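Local coordinates for protein putative secreted endoglycosylceramidase (Rhodococcus hoagii, PDB 6JYZ) that probably hydrolyses the glycosidic link between glycan and ceramide in galactosyl-type glycosphingolipids, as an endo-acting member of glycoside hydrolase family 5, at residues Asn51-Asn56 with Pro61-Leu66; Leu84-Ser89 with Ala104-Ala109; Glu108-Ala113 with Ala206-Glu211; Thr120-His125 with Ala202-Glu207. All coordinates share one frame; numbering follows the deposited sequence.

Interaction 1. Residues Asn51-Asn56 with Pro61-Leu66; sequences NDYASN and PTVAPL
Tyr53 lays its CB and one edge of its ring against Thr62 and Val63, where two arms of a single loop meet. The loop joins strand 38-47 to helix 68-75 in the (beta/alpha)8 barrel, the fold of glycoside hydrolase family 5. It leaves the C-terminal end of its strand, the end that carries the active site in such barrels. Neither arm is regular helix or strand, and no direct hydrogen bond links them.

Val63 CG1 arrives at the edge of the Tyr53 ring and in its plane, 3.7 Å from Tyr53 CE2. Tyr53 CG lies opposite the carbonyl carbon (chi1 -72°), and the ring's turn about CB-CG (chi2 -77°) brings the CD2-CE2 edge to the valine. Nearer the backbone, Tyr53 CB and Thr62 CB are 3.8 Å apart. Thr62 CG2 reaches past them to 3.6 Å from Ala54 O and also meets Ser55 CA. The hydroxyl end of the tyrosine is held elsewhere: Tyr53 OH is hydrogen-bonded to Asn48 ND2.

Water makes the polar joint. One molecule donates to Asn51 O at 2.8 Å, accepts from Tyr53 N, and also bonds to Thr62 OG1. Thr62 OG1 is therefore tied through water to the backbone of the opposite arm. A second water repeats the link one step further on, 2.7 Å from Thr62 OG1 and donating to Tyr53 O at 3.0 Å.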
loop_
_atom_site.group_PDB
_atom_site.type_symbol
_atom_site.label_atom_id
_atom_site.label_comp_id
_atom_site.label_asym_id
_atom_site.label_seq_id
_atom_site.Cartn_x
_atom_site.Cartn_y
_atom_site.Cartn_z
ATOM N N ASN A 51 -0.180 9.923 -8.387
ATOM C CA ASN A 51 1.024 9.330 -8.999
ATOM C C ASN A 51 1.230 9.916 -10.400
ATOM O O ASN A 51 0.299 10.424 -11.028
ATOM C CB ASN A 51 0.853 7.793 -8.972
ATOM C CG ASN A 51 2.195 7.096 -9.061
ATOM O OD1 ASN A 51 3.281 7.691 -9.185
ATOM N ND2 ASN A 51 2.159 5.765 -9.010
ATOM N N ASP A 52 2.467 9.798 -10.884
ATOM C CA ASP A 52 2.929 10.419 -12.136
ATOM C C ASP A 52 3.270 9.290 -13.099
ATOM O O ASP A 52 4.379 8.738 -13.072
ATOM C CB ASP A 52 4.149 11.285 -11.809
ATOM C CG ASP A 52 4.756 11.936 -13.032
ATOM O OD1 ASP A 52 4.091 12.046 -14.058
ATOM O OD2 ASP A 52 5.948 12.322 -12.927
ATOM N N TYR A 53 2.370 8.869 -13.946
ATOM C CA TYR A 53 2.621 7.780 -14.881
ATOM C C TYR A 53 3.001 8.324 -16.247
ATOM O O TYR A 53 2.467 9.361 -16.735
ATOM C CB TYR A 53 1.331 6.993 -15.090
ATOM C CG TYR A 53 0.923 6.166 -13.907
ATOM C CD1 TYR A 53 1.536 4.961 -13.611
ATOM C CD2 TYR A 53 -0.053 6.608 -13.022
ATOM C CE1 TYR A 53 1.176 4.193 -12.502
ATOM C CE2 TYR A 53 -0.447 5.862 -11.896
ATOM C CZ TYR A 53 0.199 4.671 -11.649
ATOM O OH TYR A 53 -0.180 4.006 -10.506
ATOM N N ALA A 54 3.828 7.575 -16.960
ATOM C CA ALA A 54 4.021 7.810 -18.399
ATOM C C ALA A 54 2.656 7.634 -19.072
ATOM O O ALA A 54 1.893 6.717 -18.747
ATOM C CB ALA A 54 4.960 6.745 -18.923
ATOM N N SER A 55 2.470 8.485 -20.116
ATOM C CA SER A 55 1.258 8.398 -20.902
ATOM C C SER A 55 1.357 7.379 -22.033
ATOM O O SER A 55 0.337 6.910 -22.526
ATOM C CB SER A 55 0.812 9.766 -21.411
ATOM O OG SER A 55 1.762 10.171 -22.362
ATOM N N ASN A 56 2.603 7.053 -22.462
ATOM C CA ASN A 56 2.832 5.976 -23.418
ATOM C C ASN A 56 2.102 6.171 -24.770
ATOM O O ASN A 56 1.753 5.192 -25.425
ATOM C CB ASN A 56 2.474 4.602 -22.799
ATOM C CG ASN A 56 3.476 4.198 -21.749
ATOM O OD1 ASN A 56 3.061 3.867 -20.596
ATOM N ND2 ASN A 56 4.732 4.239 -22.067
ATOM N N PRO A 61 -6.234 9.802 -19.946
ATOM C CA PRO A 61 -5.795 10.085 -18.574
ATOM C C PRO A 61 -5.179 8.804 -17.998
ATOM O O PRO A 61 -5.634 7.685 -18.200
ATOM C CB PRO A 61 -7.097 10.370 -17.795
ATOM C CG PRO A 61 -8.155 10.712 -18.856
ATOM C CD PRO A 61 -7.675 10.088 -20.156
ATOM N N THR A 62 -4.108 8.993 -17.211
ATOM C CA THR A 62 -3.436 7.862 -16.572
ATOM C C THR A 62 -3.948 7.628 -15.164
ATOM O O THR A 62 -3.629 6.558 -14.618
ATOM C CB THR A 62 -1.944 8.108 -16.544
ATOM O OG1 THR A 62 -1.667 9.298 -15.843
ATOM C CG2 THR A 62 -1.343 8.120 -17.943
ATOM N N VAL A 63 -4.666 8.605 -14.584
ATOM C CA VAL A 63 -5.275 8.425 -13.272
ATOM C C VAL A 63 -6.665 9.012 -13.330
ATOM O O VAL A 63 -6.978 9.880 -14.177
ATOM C CB VAL A 63 -4.478 9.139 -12.170
ATOM C CG1 VAL A 63 -3.130 8.427 -11.980
ATOM C CG2 VAL A 63 -4.248 10.615 -12.476
ATOM N N ALA A 64 -7.497 8.575 -12.390
ATOM C CA ALA A 64 -8.796 9.212 -12.236
ATOM C C ALA A 64 -8.596 10.476 -11.420
ATOM O O ALA A 64 -7.712 10.582 -10.564
ATOM C CB ALA A 64 -9.695 8.245 -11.486
ATOM N N PRO A 65 -9.487 11.489 -11.514
ATOM C CA PRO A 65 -9.458 12.607 -10.580
ATOM C C PRO A 65 -9.588 12.159 -9.132
ATOM O O PRO A 65 -10.171 11.101 -8.847
ATOM C CB PRO A 65 -10.721 13.439 -10.955
ATOM C CG PRO A 65 -11.032 12.985 -12.353
ATOM C CD PRO A 65 -10.675 11.498 -12.402
ATOM N N LEU A 66 -8.988 12.899 -8.241
ATOM C CA LEU A 66 -8.998 12.530 -6.835
ATOM C C LEU A 66 -9.416 13.736 -6.023
ATOM O O LEU A 66 -8.781 14.774 -6.092
ATOM C CB LEU A 66 -7.594 12.088 -6.379
ATOM C CG LEU A 66 -7.482 11.705 -4.907
ATOM C CD1 LEU A 66 -8.287 10.444 -4.611
ATOM C CD2 LEU A 66 -6.010 11.458 -4.533
HETATM O O HOH W 1 -0.173 10.368 -13.793
HETATM O O HOH W 2 0.046 11.103 -17.003
#

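Interaction 2. Residues Leu84-Ser89 with Ala104-Ala109; sequences LNIAWS and ARIREA
Ile106 of helix 100-115 presents two branches to strand 81-86, and each finds its own partner. Strand 81-86 and helix 100-115, with the short helix 88-91 between them in the chain, pack as wall and outer layer of a (beta/alpha)8 barrel. The short segments run antiparallel, at 177°, with their axes 10.8 Å apart. The contact is buried and purely apolar.

The longer branch is the bump that meets Ile86. Ile106 CG1 points away from its carbonyl carbon (chi1 -63°) and the chain then runs straight out, carrying CD1 to the strand. There CD1 settles between two methyls of Ile86, 4.0 Å from Ile86 CG2 and equally far from Ile86 CD1. The two isoleucine side chains lie roughly perpendicular, so a rod lies across a fork.

The shorter branch helps form a hollow. Ile106 CG2 and Ala109 CB sit one turn apart on the helix, and Leu84 CD2 enters between them. It lies 4.1 Å from Ile106 CG2 and 4.0 Å from Ala109 CB. With Ile106 replaced by an alanine, Ile86 would probably lose this partner and the notch around Leu84 CD2 one of its walls.

Further strands and helices close the layer. Ile106 also packs on Leu122 and Leu84 on Thr120, both of strand 119-124, while Ile86 touches Leu204 of helix 193-206.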
loop_
_atom_site.group_PDB
_atom_site.type_symbol
_atom_site.label_atom_id
_atom_site.label_comp_id
_atom_site.label_asym_id
_atom_site.label_seq_id
_atom_site.Cartn_x
_atom_site.Cartn_y
_atom_site.Cartn_z
ATOM N N LEU A 84 -1.360 5.935 -0.141
ATOM C CA LEU A 84 -1.360 7.003 -1.141
ATOM C C LEU A 84 -0.086 6.882 -1.980
ATOM O O LEU A 84 1.023 7.070 -1.451
ATOM C CB LEU A 84 -1.467 8.340 -0.394
ATOM C CG LEU A 84 -1.712 9.525 -1.322
ATOM C CD1 LEU A 84 -3.138 9.530 -1.897
ATOM C CD2 LEU A 84 -1.469 10.796 -0.539
ATOM N N ASN A 85 -0.268 6.494 -3.230
ATOM C CA ASN A 85 0.894 6.200 -4.086
ATOM C C ASN A 85 1.398 7.517 -4.677
ATOM O O ASN A 85 0.752 8.056 -5.597
ATOM C CB ASN A 85 0.452 5.237 -5.197
ATOM C CG ASN A 85 -0.412 4.068 -4.753
ATOM O OD1 ASN A 85 -1.480 3.859 -5.365
ATOM N ND2 ASN A 85 0.013 3.285 -3.771
ATOM N N ILE A 86 2.532 7.961 -4.192
ATOM C CA ILE A 86 3.115 9.236 -4.628
ATOM C C ILE A 86 4.411 8.983 -5.380
ATOM O O ILE A 86 4.949 7.867 -5.372
ATOM C CB ILE A 86 3.336 10.181 -3.452
ATOM C CG1 ILE A 86 4.358 9.648 -2.462
ATOM C CG2 ILE A 86 1.993 10.504 -2.737
ATOM C CD1 ILE A 86 4.781 10.635 -1.364
ATOM N N ALA A 87 4.919 10.002 -6.086
ATOM C CA ALA A 87 6.031 9.809 -7.030
ATOM C C ALA A 87 7.208 10.689 -6.702
ATOM O O ALA A 87 7.090 11.944 -6.659
ATOM C CB ALA A 87 5.545 10.129 -8.437
ATOM N N TRP A 88 8.361 10.070 -6.615
ATOM C CA TRP A 88 9.605 10.820 -6.524
ATOM C C TRP A 88 9.725 11.791 -7.700
ATOM O O TRP A 88 10.168 12.960 -7.500
ATOM C CB TRP A 88 10.766 9.799 -6.532
ATOM C CG TRP A 88 12.154 10.393 -6.461
ATOM C CD1 TRP A 88 12.547 11.678 -6.106
ATOM C CD2 TRP A 88 13.354 9.657 -6.740
ATOM N NE1 TRP A 88 13.913 11.756 -6.154
ATOM C CE2 TRP A 88 14.427 10.554 -6.541
ATOM C CE3 TRP A 88 13.598 8.316 -7.148
ATOM C CZ2 TRP A 88 15.754 10.148 -6.732
ATOM C CZ3 TRP A 88 14.928 7.928 -7.318
ATOM C CH2 TRP A 88 15.985 8.824 -7.117
ATOM N N SER A 89 9.310 11.412 -8.896
ATOM C CA SER A 89 9.443 12.281 -10.048
ATOM C C SER A 89 8.662 13.568 -9.866
ATOM O O SER A 89 9.069 14.573 -10.470
ATOM C CB SER A 89 9.029 11.580 -11.323
ATOM O OG SER A 89 7.645 11.245 -11.225
ATOM N N ALA A 104 1.415 20.127 -1.490
ATOM C CA ALA A 104 0.098 20.611 -1.067
ATOM C C ALA A 104 -0.980 19.700 -1.609
ATOM O O ALA A 104 -1.997 19.548 -0.905
ATOM C CB ALA A 104 -0.077 22.043 -1.607
ATOM N N ARG A 105 -0.829 19.060 -2.772
ATOM C CA ARG A 105 -1.838 18.090 -3.180
ATOM C C ARG A 105 -1.806 16.885 -2.256
ATOM O O ARG A 105 -2.893 16.338 -1.919
ATOM C CB ARG A 105 -1.547 17.600 -4.594
ATOM C CG ARG A 105 -1.689 18.715 -5.654
ATOM C CD ARG A 105 -1.231 18.370 -7.045
ATOM N NE ARG A 105 -2.062 17.310 -7.597
ATOM C CZ ARG A 105 -1.658 16.516 -8.567
ATOM N NH1 ARG A 105 -0.412 16.549 -9.016
ATOM N NH2 ARG A 105 -2.498 15.612 -9.029
ATOM N N ILE A 106 -0.645 16.416 -1.834
ATOM C CA ILE A 106 -0.564 15.325 -0.844
ATOM C C ILE A 106 -1.268 15.754 0.434
ATOM O O ILE A 106 -2.061 14.979 1.029
ATOM C CB ILE A 106 0.899 14.958 -0.582
ATOM C CG1 ILE A 106 1.560 14.433 -1.855
ATOM C CG2 ILE A 106 0.975 13.907 0.532
ATOM C CD1 ILE A 106 3.054 14.187 -1.716
ATOM N N ARG A 107 -1.014 16.965 0.924
ATOM C CA ARG A 107 -1.594 17.407 2.175
ATOM C C ARG A 107 -3.099 17.523 2.036
ATOM O O ARG A 107 -3.799 17.132 3.003
ATOM C CB ARG A 107 -0.982 18.767 2.556
ATOM C CG ARG A 107 -1.470 19.240 3.926
ATOM C CD ARG A 107 -0.778 20.529 4.378
ATOM N NE ARG A 107 0.637 20.248 4.700
ATOM C CZ ARG A 107 1.704 20.659 4.034
ATOM N NH1 ARG A 107 1.576 21.324 2.903
ATOM N NH2 ARG A 107 2.888 20.226 4.463
ATOM N N GLU A 108 -3.614 17.942 0.926
ATOM C CA GLU A 108 -5.060 17.951 0.724
ATOM C C GLU A 108 -5.633 16.549 0.779
ATOM O O GLU A 108 -6.698 16.349 1.373
ATOM C CB GLU A 108 -5.379 18.657 -0.607
ATOM C CG GLU A 108 -6.876 18.711 -0.916
ATOM C CD GLU A 108 -7.035 19.239 -2.328
ATOM O OE1 GLU A 108 -6.583 18.623 -3.306
ATOM O OE2 GLU A 108 -7.507 20.367 -2.426
ATOM N N ALA A 109 -4.967 15.564 0.151
ATOM C CA ALA A 109 -5.434 14.181 0.251
ATOM C C ALA A 109 -5.364 13.679 1.682
ATOM O O ALA A 109 -6.322 12.972 2.131
ATOM C CB ALA A 109 -4.573 13.306 -0.668
#

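Interaction 3. Residues Glu108-Ala113 with Ala206-Glu211; sequences EAVQDA and AEFRNE
Val110 is turned with CG1 opposite its backbone N (chi1 170°), which sends CG1 to Glu211 and CG2 to Phe208. Glu211 CG, itself opposite its backbone N (chi1 179°), lies 4.1 Å from Val110 CG1; the bend at chi2 (48°) then sets the direction of the carboxylate. The other valine methyl, Val110 CG2, is 4.1 Å from CE1 of the Phe208 ring and approaches it obliquely. Valine and partner run antiparallel alongside each other in both pairs. One valine of helix 100-115 thus fills the space between an aromatic ring and the aliphatic part of a glutamate.

The partner segment is a loop of the barrel, between helix 193-206 and strand 214-218. Two type I turns, Ala206-Arg209 and Phe208-Glu211, fold it back on itself. Arg209 NH1 donates a hydrogen bond to Ala206 O at 2.8 Å, with the acceptor in the guanidinium plane.

The polar ends are joined through water. A single molecule donates to Gln111 OE1 at 2.7 Å and to Glu211 OE1 at 2.9 Å. The other carboxylate oxygen, Glu211 OE2, forms a salt bridge with Lys114 NZ and accepts from Ala213 N. Both oxygens are therefore engaged, which probably limits rotation of the carboxylate.

Strands lie beneath this helix-loop contact. Val110 and Phe208 both touch Val214 of strand 214-218. Val110 also packs on Thr120 and Phe208 on Leu122, both of strand 119-124. Further round helix 100-115, Ala109 and Ala113 touch Phe71 of helix 68-75.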
loop_
_atom_site.group_PDB
_atom_site.type_symbol
_atom_site.label_atom_id
_atom_site.label_comp_id
_atom_site.label_asym_id
_atom_site.label_seq_id
_atom_site.Cartn_x
_atom_site.Cartn_y
_atom_site.Cartn_z
ATOM N N GLU A 108 -3.614 17.942 0.926
ATOM C CA GLU A 108 -5.060 17.951 0.724
ATOM C C GLU A 108 -5.633 16.549 0.779
ATOM O O GLU A 108 -6.698 16.349 1.373
ATOM C CB GLU A 108 -5.379 18.657 -0.607
ATOM C CG GLU A 108 -6.876 18.711 -0.916
ATOM C CD GLU A 108 -7.035 19.239 -2.328
ATOM O OE1 GLU A 108 -6.583 18.623 -3.306
ATOM O OE2 GLU A 108 -7.507 20.367 -2.426
ATOM N N ALA A 109 -4.967 15.564 0.151
ATOM C CA ALA A 109 -5.434 14.181 0.251
ATOM C C ALA A 109 -5.364 13.679 1.682
ATOM O O ALA A 109 -6.322 12.972 2.131
ATOM C CB ALA A 109 -4.573 13.306 -0.668
ATOM N N VAL A 110 -4.340 13.987 2.445
ATOM C CA VAL A 110 -4.245 13.569 3.823
ATOM C C VAL A 110 -5.400 14.159 4.604
ATOM O O VAL A 110 -5.983 13.489 5.477
ATOM C CB VAL A 110 -2.904 13.977 4.433
ATOM C CG1 VAL A 110 -2.853 13.782 5.931
ATOM C CG2 VAL A 110 -1.764 13.148 3.802
ATOM N N GLN A 111 -5.713 15.449 4.380
ATOM C CA GLN A 111 -6.777 16.109 5.146
ATOM C C GLN A 111 -8.135 15.586 4.705
ATOM O O GLN A 111 -8.978 15.344 5.597
ATOM C CB GLN A 111 -6.686 17.634 4.885
ATOM C CG GLN A 111 -7.670 18.396 5.816
ATOM C CD GLN A 111 -7.307 18.233 7.283
ATOM O OE1 GLN A 111 -6.184 18.391 7.746
ATOM N NE2 GLN A 111 -8.277 17.844 8.083
ATOM N N ASP A 112 -8.385 15.349 3.451
ATOM C CA ASP A 112 -9.646 14.770 3.027
ATOM C C ASP A 112 -9.821 13.365 3.579
ATOM O O ASP A 112 -10.934 12.985 4.036
ATOM C CB ASP A 112 -9.726 14.708 1.508
ATOM C CG ASP A 112 -9.910 16.074 0.819
ATOM O OD1 ASP A 112 -10.409 17.043 1.501
ATOM O OD2 ASP A 112 -9.625 16.133 -0.399
ATOM N N ALA A 113 -8.760 12.566 3.614
ATOM C CA ALA A 113 -8.844 11.256 4.263
ATOM C C ALA A 113 -9.126 11.441 5.746
ATOM O O ALA A 113 -10.048 10.776 6.279
ATOM C CB ALA A 113 -7.512 10.521 3.988
ATOM N N ALA A 206 9.380 15.979 6.994
ATOM C CA ALA A 206 9.282 17.253 7.707
ATOM C C ALA A 206 7.906 17.900 7.476
ATOM O O ALA A 206 7.399 18.545 8.426
ATOM C CB ALA A 206 10.422 18.208 7.314
ATOM N N GLU A 207 7.308 17.751 6.321
ATOM C CA GLU A 207 6.018 18.351 5.997
ATOM C C GLU A 207 4.877 17.742 6.747
ATOM O O GLU A 207 3.768 18.332 6.737
ATOM C CB GLU A 207 5.799 18.202 4.488
ATOM C CG GLU A 207 6.763 18.944 3.609
ATOM C CD GLU A 207 6.642 20.428 3.664
ATOM O OE1 GLU A 207 5.561 20.978 3.853
ATOM O OE2 GLU A 207 7.682 21.075 3.498
ATOM N N PHE A 208 5.077 16.578 7.403
ATOM C CA PHE A 208 4.002 15.886 8.095
ATOM C C PHE A 208 4.412 15.487 9.491
ATOM O O PHE A 208 3.706 14.682 10.129
ATOM C CB PHE A 208 3.545 14.678 7.256
ATOM C CG PHE A 208 2.856 15.084 5.998
ATOM C CD1 PHE A 208 1.529 15.580 6.046
ATOM C CD2 PHE A 208 3.517 15.094 4.784
ATOM C CE1 PHE A 208 0.914 16.009 4.879
ATOM C CE2 PHE A 208 2.909 15.552 3.639
ATOM C CZ PHE A 208 1.594 16.026 3.681
ATOM N N ARG A 209 5.473 16.072 10.024
ATOM C CA ARG A 209 6.057 15.593 11.257
ATOM C C ARG A 209 5.139 15.735 12.491
ATOM O O ARG A 209 5.378 15.012 13.484
ATOM C CB ARG A 209 7.434 16.237 11.526
ATOM C CG ARG A 209 7.346 17.728 11.814
ATOM C CD ARG A 209 8.776 18.222 11.868
ATOM N NE ARG A 209 8.839 19.656 12.219
ATOM C CZ ARG A 209 8.801 20.661 11.371
ATOM N NH1 ARG A 209 8.509 20.453 10.101
ATOM N NH2 ARG A 209 8.991 21.913 11.820
ATOM N N ASN A 210 4.151 16.657 12.384
ATOM C CA ASN A 210 3.243 16.788 13.516
ATOM C C ASN A 210 1.839 16.307 13.177
ATOM O O ASN A 210 0.916 16.594 13.910
ATOM C CB ASN A 210 3.213 18.264 14.033
ATOM C CG ASN A 210 4.328 18.547 15.021
ATOM O OD1 ASN A 210 4.348 17.913 16.064
ATOM N ND2 ASN A 210 5.282 19.345 14.592
ATOM N N GLU A 211 1.668 15.552 12.088
ATOM C CA GLU A 211 0.324 15.162 11.625
ATOM C C GLU A 211 0.008 13.721 12.056
ATOM O O GLU A 211 0.571 12.757 11.476
ATOM C CB GLU A 211 0.333 15.226 10.089
ATOM C CG GLU A 211 -0.988 14.819 9.481
ATOM C CD GLU A 211 -2.184 15.486 10.106
ATOM O OE1 GLU A 211 -2.410 16.649 9.753
ATOM O OE2 GLU A 211 -2.884 14.892 10.934
HETATM O O HOH W 3 -4.950 17.951 10.114
#

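Interaction 4. Residues Thr120-His125 with Ala202-Glu207; sequences TVLDMH and ARLAAE
Leu204 of helix 193-206 sets one methyl, CD2, against two side chains of strand 119-124. These apolar touches are the whole direct contact. Leu204 CD2 is 4.3 Å from Leu122 CD1 and 4.5 Å from Met124 CE, a loose fit. Met124 gets there by bending: its chi2 of 70° and chi3 of 68° fold the chain so that the terminal methyl turns to the leucine. Leu122 instead extends straight toward the helix. Strand 119-124 belongs to the wall of the (beta/alpha)8 barrel and helix 193-206 to its outer layer; helix 177-187 comes between them in the chain. The leucine is part of the layer between wall and helix.

No hydrogen bond crosses the contact, and several polar groups have partners outside the two segments. From the strand side, Asp123 OD2 is hydrogen-bonded to Asn85 ND2 and His125 ND1 to Asp152 OD2. At the far end of the helical segment, Glu207 OE1 makes a salt bridge with Arg107 NH2.

The strand is paired through its backbone with strands 81-86 and 214-218. Thr120 packs on Val82 of strand 81-86, and Glu207 on Val103 of helix 100-115. Ala205, next to Leu204, packs on Tyr217 of strand 214-218.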
loop_
_atom_site.group_PDB
_atom_site.type_symbol
_atom_site.label_atom_id
_atom_site.label_comp_id
_atom_site.label_asym_id
_atom_site.label_seq_id
_atom_site.Cartn_x
_atom_site.Cartn_y
_atom_site.Cartn_z
ATOM N N THR A 120 -3.403 7.954 6.516
ATOM C CA THR A 120 -2.660 7.862 5.272
ATOM C C THR A 120 -1.282 7.266 5.461
ATOM O O THR A 120 -0.496 7.732 6.302
ATOM C CB THR A 120 -2.500 9.246 4.666
ATOM O OG1 THR A 120 -3.789 9.777 4.352
ATOM C CG2 THR A 120 -1.725 9.216 3.353
ATOM N N VAL A 121 -0.968 6.246 4.647
ATOM C CA VAL A 121 0.392 5.784 4.457
ATOM C C VAL A 121 0.928 6.490 3.224
ATOM O O VAL A 121 0.328 6.400 2.138
ATOM C CB VAL A 121 0.434 4.258 4.280
ATOM C CG1 VAL A 121 1.821 3.814 3.807
ATOM C CG2 VAL A 121 0.017 3.538 5.533
ATOM N N LEU A 122 2.049 7.202 3.374
ATOM C CA LEU A 122 2.704 7.819 2.218
ATOM C C LEU A 122 3.632 6.788 1.577
ATOM O O LEU A 122 4.608 6.392 2.203
ATOM C CB LEU A 122 3.513 9.045 2.671
ATOM C CG LEU A 122 2.653 10.170 3.291
ATOM C CD1 LEU A 122 3.591 11.239 3.801
ATOM C CD2 LEU A 122 1.712 10.729 2.249
ATOM N N ASP A 123 3.310 6.398 0.351
ATOM C CA ASP A 123 4.071 5.356 -0.332
ATOM C C ASP A 123 4.850 5.948 -1.502
ATOM O O ASP A 123 4.240 6.428 -2.445
ATOM C CB ASP A 123 3.076 4.284 -0.816
ATOM C CG ASP A 123 3.561 3.431 -1.958
ATOM O OD1 ASP A 123 4.751 3.139 -2.079
ATOM O OD2 ASP A 123 2.684 3.090 -2.808
ATOM N N MET A 124 6.175 5.870 -1.396
ATOM C CA MET A 124 7.027 6.324 -2.499
ATOM C C MET A 124 6.962 5.239 -3.559
ATOM O O MET A 124 7.693 4.231 -3.474
ATOM C CB MET A 124 8.439 6.544 -1.964
ATOM C CG MET A 124 9.348 7.304 -2.933
ATOM S SD MET A 124 8.883 9.079 -3.131
ATOM C CE MET A 124 9.293 9.721 -1.515
ATOM N N HIS A 125 6.053 5.395 -4.496
ATOM C CA HIS A 125 5.658 4.305 -5.368
ATOM C C HIS A 125 6.495 4.302 -6.622
ATOM O O HIS A 125 6.926 5.325 -7.159
ATOM C CB HIS A 125 4.177 4.442 -5.743
ATOM C CG HIS A 125 3.538 3.118 -6.097
ATOM N ND1 HIS A 125 3.329 2.570 -7.350
ATOM C CD2 HIS A 125 3.120 2.226 -5.162
ATOM C CE1 HIS A 125 2.757 1.336 -7.100
ATOM N NE2 HIS A 125 2.640 1.145 -5.821
ATOM N N ALA A 202 13.370 12.917 3.550
ATOM C CA ALA A 202 13.514 13.752 4.760
ATOM C C ALA A 202 12.668 15.017 4.621
ATOM O O ALA A 202 11.935 15.390 5.567
ATOM C CB ALA A 202 14.974 14.071 4.971
ATOM N N ARG A 203 12.723 15.637 3.443
ATOM C CA ARG A 203 11.959 16.879 3.218
ATOM C C ARG A 203 10.476 16.575 3.333
ATOM O O ARG A 203 9.708 17.369 3.897
ATOM C CB ARG A 203 12.306 17.443 1.841
ATOM C CG ARG A 203 13.711 18.045 1.841
ATOM C CD ARG A 203 14.099 18.349 0.405
ATOM N NE ARG A 203 15.349 19.124 0.412
ATOM C CZ ARG A 203 15.894 19.568 -0.690
ATOM N NH1 ARG A 203 15.516 19.184 -1.883
ATOM N NH2 ARG A 203 16.907 20.445 -0.564
ATOM N N LEU A 204 10.000 15.440 2.796
ATOM C CA LEU A 204 8.577 15.115 2.886
ATOM C C LEU A 204 8.178 14.774 4.299
ATOM O O LEU A 204 7.083 15.209 4.735
ATOM C CB LEU A 204 8.287 13.961 1.909
ATOM C CG LEU A 204 6.809 13.565 1.841
ATOM C CD1 LEU A 204 5.939 14.751 1.399
ATOM C CD2 LEU A 204 6.611 12.392 0.912
ATOM N N ALA A 205 9.011 14.041 5.044
ATOM C CA ALA A 205 8.623 13.742 6.415
ATOM C C ALA A 205 8.498 15.029 7.207
ATOM O O ALA A 205 7.644 15.119 8.110
ATOM C CB ALA A 205 9.663 12.820 7.055
ATOM N N ALA A 206 9.380 15.979 6.994
ATOM C CA ALA A 206 9.282 17.253 7.707
ATOM C C ALA A 206 7.906 17.900 7.476
ATOM O O ALA A 206 7.399 18.545 8.426
ATOM C CB ALA A 206 10.422 18.208 7.314
ATOM N N GLU A 207 7.308 17.751 6.321
ATOM C CA GLU A 207 6.018 18.351 5.997
ATOM C C GLU A 207 4.877 17.742 6.747
ATOM O O GLU A 207 3.768 18.332 6.737
ATOM C CB GLU A 207 5.799 18.202 4.488
ATOM C CG GLU A 207 6.763 18.944 3.609
ATOM C CD GLU A 207 6.642 20.428 3.664
ATOM O OE1 GLU A 207 5.561 20.978 3.853
ATOM O OE2 GLU A 207 7.682 21.075 3.498
#

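Overall arrangement
All four contacts belong to the family 5 barrel. Interaction 1 comes first along the chain, in the loop after strand 38-47. Interactions 2, 3 and 4 follow and form one cluster, their centres 8 to 10 Å apart. Interactions 2 and 3 share helix 100-115; interactions 3 and 4 share Ala206 and Glu207. Strands 81-86 and 119-124 are neighbours, with a probable hydrogen bond between Ile86 O and His125 N among their links. This cluster packs the outer helices and a loop on the barrel wall. Interaction 1 lies 13 Å from interaction 2, centre to centre. A probable hydrogen bond, Asp52 OD2 with Ser89 OG, links the 51-56 loop to the start of helix 88-91.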